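Local coordinates for glutathione transferase (Leptospira interrogans serovar Lai, PDB 3UBK), which probably conjugates glutathione to electrophilic substrates, as family members do, and binds glutathione in a pocket of its thioredoxin-like N-terminal domain, at residues A[12-17]-A[62-67]; A[94-99]-A[155-160]. All blocks are in the same frame, centred on the assembly; numbering follows the deposited sequence.

Interaction 1. Residues A[12-17]-A[62-67]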
# COMPACT_ATOMS: atom_id res chain seq x y z
N SER A 12 17.27 -1.10 5.58
CA SER A 12 15.88 -1.29 5.15
C SER A 12 15.49 -0.36 4.00
O SER A 12 15.65 0.87 4.08
CB SER A 12 14.92 -1.07 6.32
OG SER A 12 13.58 -0.93 5.83
N ASN A 13 14.96 -0.92 2.92
CA ASN A 13 14.49 -0.07 1.83
C ASN A 13 13.28 0.81 2.18
O ASN A 13 13.10 1.90 1.63
CB ASN A 13 14.29 -0.85 0.52
CG ASN A 13 13.60 -2.18 0.72
OD1 ASN A 13 12.88 -2.64 -0.16
ND2 ASN A 13 13.81 -2.80 1.88
N TYR A 14 12.44 0.34 3.11
CA TYR A 14 11.31 1.14 3.58
C TYR A 14 11.76 2.32 4.44
O TYR A 14 11.18 3.40 4.37
CB TYR A 14 10.28 0.27 4.31
CG TYR A 14 9.64 -0.69 3.33
CD1 TYR A 14 10.16 -1.95 3.11
CD2 TYR A 14 8.55 -0.29 2.56
CE1 TYR A 14 9.59 -2.82 2.18
CE2 TYR A 14 7.97 -1.15 1.64
CZ TYR A 14 8.50 -2.41 1.45
OH TYR A 14 7.95 -3.27 0.52
N VAL A 15 12.80 2.12 5.24
CA VAL A 15 13.41 3.22 5.98
C VAL A 15 13.97 4.22 4.97
O VAL A 15 13.75 5.43 5.06
CB VAL A 15 14.53 2.71 6.94
CG1 VAL A 15 15.34 3.86 7.53
CG2 VAL A 15 13.93 1.86 8.05
N ASN A 16 14.68 3.69 3.98
CA ASN A 16 15.32 4.55 3.00
C ASN A 16 14.33 5.32 2.16
O ASN A 16 14.58 6.48 1.82
CB ASN A 16 16.30 3.75 2.14
CG ASN A 16 17.52 3.34 2.92
OD1 ASN A 16 17.81 3.93 3.95
ND2 ASN A 16 18.22 2.33 2.44
N LYS A 17 13.21 4.69 1.80
CA LYS A 17 12.12 5.39 1.14
C LYS A 17 11.73 6.67 1.92
O LYS A 17 11.60 7.75 1.34
CB LYS A 17 10.91 4.44 1.01
CG LYS A 17 9.59 5.09 0.59
CD LYS A 17 8.48 4.04 0.77
CE LYS A 17 7.09 4.54 0.47
NZ LYS A 17 6.10 3.51 0.98
N PHE A 62 3.67 4.33 11.87
CA PHE A 62 4.46 3.09 11.68
C PHE A 62 4.30 2.37 10.34
O PHE A 62 4.57 1.16 10.25
CB PHE A 62 4.16 2.10 12.79
CG PHE A 62 2.71 1.74 12.88
CD1 PHE A 62 2.14 0.85 11.97
CD2 PHE A 62 1.90 2.31 13.86
CE1 PHE A 62 0.79 0.52 12.05
CE2 PHE A 62 0.55 1.98 13.93
CZ PHE A 62 -0.00 1.09 13.02
N GLU A 63 3.89 3.08 9.31
CA GLU A 63 3.86 2.52 7.96
C GLU A 63 4.44 3.57 7.02
O GLU A 63 4.03 4.73 7.06
CB GLU A 63 2.43 2.14 7.56
CG GLU A 63 2.34 1.28 6.31
CD GLU A 63 2.30 2.10 5.03
OE1 GLU A 63 3.09 1.80 4.11
OE2 GLU A 63 1.49 3.04 4.96
N SER A 64 5.39 3.17 6.18
CA SER A 64 6.16 4.10 5.37
C SER A 64 5.31 4.98 4.46
O SER A 64 5.60 6.17 4.30
CB SER A 64 7.23 3.35 4.55
OG SER A 64 6.63 2.61 3.52
N GLY A 65 4.29 4.41 3.84
CA GLY A 65 3.36 5.23 3.04
C GLY A 65 2.64 6.29 3.86
O GLY A 65 2.60 7.47 3.48
N ALA A 66 2.05 5.89 4.99
CA ALA A 66 1.39 6.87 5.88
C ALA A 66 2.37 7.92 6.42
O ALA A 66 2.00 9.09 6.56
CB ALA A 66 0.71 6.17 7.05
N ILE A 67 3.59 7.50 6.76
CA ILE A 67 4.64 8.46 7.17
C ILE A 67 4.89 9.55 6.11
O ILE A 67 4.87 10.74 6.41
CB ILE A 67 5.98 7.74 7.49
CG1 ILE A 67 5.85 6.88 8.75
CG2 ILE A 67 7.13 8.75 7.64
CD1 ILE A 67 6.99 5.87 8.91
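Lys17 reaches across from helix 13-25 to the first residue of helix 64-74, where its NZ donates a hydrogen bond to Ser64 OG at 2.7 Å. The lysine leaves its helix with CG anti to the backbone N (chi1 169°) and stays extended to its end, which is how a residue rooted one turn into the helix spans the gap. Its CD and CE run alongside the hydroxyl, each 3.6 Å from Ser64 OG. Ser64 holds that oxygen between its own backbone N and carbonyl carbon (chi1 71°), facing both the ammonium and Tyr14. The tyrosine ring offers an edge: CD2 lies 3.6 Å from Ser64 OG, with the oxygen near the ring plane, while His161 meets the same ring edge-to-face. A serine suits this place because its short arm brings a hydroxyl to the lysine without pushing the two helix starts apart. Just before it, Glu63 is the N-cap; in the conformer given, one of two, its carboxylate accepts from Gly65 N and Ala66 N. Beyond the contact, Lys17 NZ forms a salt bridge with Glu100 of helix 86-111. Ser64 is a glutathione-binding residue, although no glutathione occupies this chain; the lysine probably acts from a second shell, where its positive charge, tempered by Glu100, would be expected to polarise the hydroxyl and hold its oxygen in place.

Interaction 2. Residues A[94-99]-A[155-160]; sequences EISTII and DCSGFA
Ser96 faces Ser157 across two neighbouring helices, and in the conformer given for Ser157, one of two deposited, their hydroxyls share a hydrogen bond of 2.7 Å between Ser96 OG and Ser157 OG. This is where the backbones come nearest, 5.6 Å from Ser96 CA to Ser157 CA, a closeness that two small serines permit. Ser96 turns its OG anti to the backbone N (chi1 171°), while Ser157 swings its own to lie anti to the carbonyl carbon (chi1 -69°), and the two oxygens converge between the helices. In that state the pairing gives both buried hydroxyls a partner. One turn later, Ile99 supplies the apolar half. Its CD1 lies 3.6 Å from Gly158 CA, because the glycine, lacking a side chain, lets the methyl settle against bare backbone. The other branch, CG2, approaches Ser157 O at 3.9 Å. A branched isoleucine thus covers two consecutive residues of the facing helix. The segment axes run in nearly the same direction, at 28°, and pass 8.8 Å apart, a close approach in keeping with the serines and glycine at the interface. The contact joins helix 86-111 to helix 153-169 inside the all-helical C-terminal domain. Helix 119-139 packs on Ile95 and Ile98, helix 185-193 lies against Phe159, and helix 13-25 of the N-terminal domain meets Ser157 and Ala160.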
# COMPACT_ATOMS: atom_id res chain seq x y z
N GLU A 94 0.15 5.49 -8.15
CA GLU A 94 0.18 4.26 -8.95
C GLU A 94 1.61 3.72 -9.10
O GLU A 94 1.88 2.54 -8.85
CB GLU A 94 -0.44 4.51 -10.32
CG GLU A 94 -1.97 4.65 -10.29
CD GLU A 94 -2.53 5.26 -11.57
OE1 GLU A 94 -1.78 5.97 -12.28
OE2 GLU A 94 -3.72 5.05 -11.86
N ILE A 95 2.52 4.60 -9.50
CA ILE A 95 3.91 4.18 -9.70
C ILE A 95 4.49 3.58 -8.43
O ILE A 95 5.10 2.50 -8.44
CB ILE A 95 4.79 5.35 -10.16
CG1 ILE A 95 4.36 5.78 -11.57
CG2 ILE A 95 6.27 4.95 -10.08
CD1 ILE A 95 4.88 7.13 -11.98
N SER A 96 4.30 4.28 -7.32
CA SER A 96 4.83 3.80 -6.04
C SER A 96 4.24 2.46 -5.62
O SER A 96 4.96 1.60 -5.10
CB SER A 96 4.59 4.84 -4.93
OG SER A 96 4.93 4.29 -3.67
N THR A 97 2.94 2.29 -5.82
CA THR A 97 2.29 1.01 -5.51
C THR A 97 2.83 -0.13 -6.36
O THR A 97 3.13 -1.21 -5.84
CB THR A 97 0.76 1.11 -5.68
OG1 THR A 97 0.24 2.02 -4.70
CG2 THR A 97 0.11 -0.25 -5.48
N ILE A 98 2.96 0.09 -7.66
CA ILE A 98 3.50 -0.94 -8.53
C ILE A 98 4.89 -1.36 -8.07
O ILE A 98 5.18 -2.55 -7.96
CB ILE A 98 3.57 -0.48 -10.00
CG1 ILE A 98 2.17 -0.34 -10.58
CG2 ILE A 98 4.42 -1.46 -10.83
CD1 ILE A 98 2.12 0.55 -11.83
N ILE A 99 5.75 -0.38 -7.80
CA ILE A 99 7.10 -0.69 -7.35
C ILE A 99 7.12 -1.49 -6.06
O ILE A 99 7.85 -2.47 -5.94
CB ILE A 99 7.98 0.57 -7.18
CG1 ILE A 99 8.27 1.18 -8.55
CG2 ILE A 99 9.26 0.20 -6.43
CD1 ILE A 99 8.80 2.60 -8.51
N ASP A 155 9.67 8.84 -6.44
CA ASP A 155 11.15 8.75 -6.44
C ASP A 155 11.66 8.17 -5.14
O ASP A 155 12.69 7.51 -5.11
CB ASP A 155 11.80 10.11 -6.72
CG ASP A 155 11.49 10.60 -8.12
OD1 ASP A 155 12.08 10.05 -9.07
OD2 ASP A 155 10.67 11.53 -8.27
N CYS A 156 10.95 8.42 -4.04
CA CYS A 156 11.32 7.81 -2.77
C CYS A 156 11.17 6.29 -2.88
O CYS A 156 12.08 5.53 -2.52
CB CYS A 156 10.43 8.33 -1.65
SG CYS A 156 10.48 10.14 -1.45
N SER A 157 10.03 5.84 -3.36
CA SER A 157 9.80 4.42 -3.56
C SER A 157 10.71 3.86 -4.65
O SER A 157 11.34 2.82 -4.49
CB SER A 157 8.33 4.16 -3.90
OG SER A 157 7.51 4.42 -2.78
N GLY A 158 10.80 4.58 -5.76
CA GLY A 158 11.62 4.12 -6.88
C GLY A 158 13.09 3.93 -6.51
O GLY A 158 13.66 2.84 -6.70
N PHE A 159 13.72 4.98 -5.98
CA PHE A 159 15.15 4.90 -5.70
C PHE A 159 15.44 3.94 -4.56
O PHE A 159 16.40 3.17 -4.61
CB PHE A 159 15.74 6.29 -5.39
CG PHE A 159 17.24 6.30 -5.33
CD1 PHE A 159 18.00 6.42 -6.49
CD2 PHE A 159 17.90 6.20 -4.12
CE1 PHE A 159 19.38 6.42 -6.44
CE2 PHE A 159 19.29 6.20 -4.06
CZ PHE A 159 20.03 6.31 -5.22
N ALA A 160 14.61 3.98 -3.53
CA ALA A 160 14.78 3.10 -2.39
C ALA A 160 14.63 1.61 -2.76
O ALA A 160 15.47 0.79 -2.40
CB ALA A 160 13.79 3.47 -1.30

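How the interactions relate
Interaction 1 lies within the thioredoxin-like N-terminal domain and is partly buried beside the glutathione site, so a charged lysine and a ligand-binding serine carry it. Interaction 2 is wholly buried within the helical C-terminal domain, where two neutral hydroxyls and an isoleucine on glycine make the contact. Their centres lie 11 Å apart, and they meet at the domain interface: Lys17 O is 3.3 Å from Cys156 CB, and Ala160 CB packs against the backbone of helix 13-25. The dimer links them again, since Glu94 of the second subunit, from its copy of 94-99, accepts a hydrogen bond from Phe62 N.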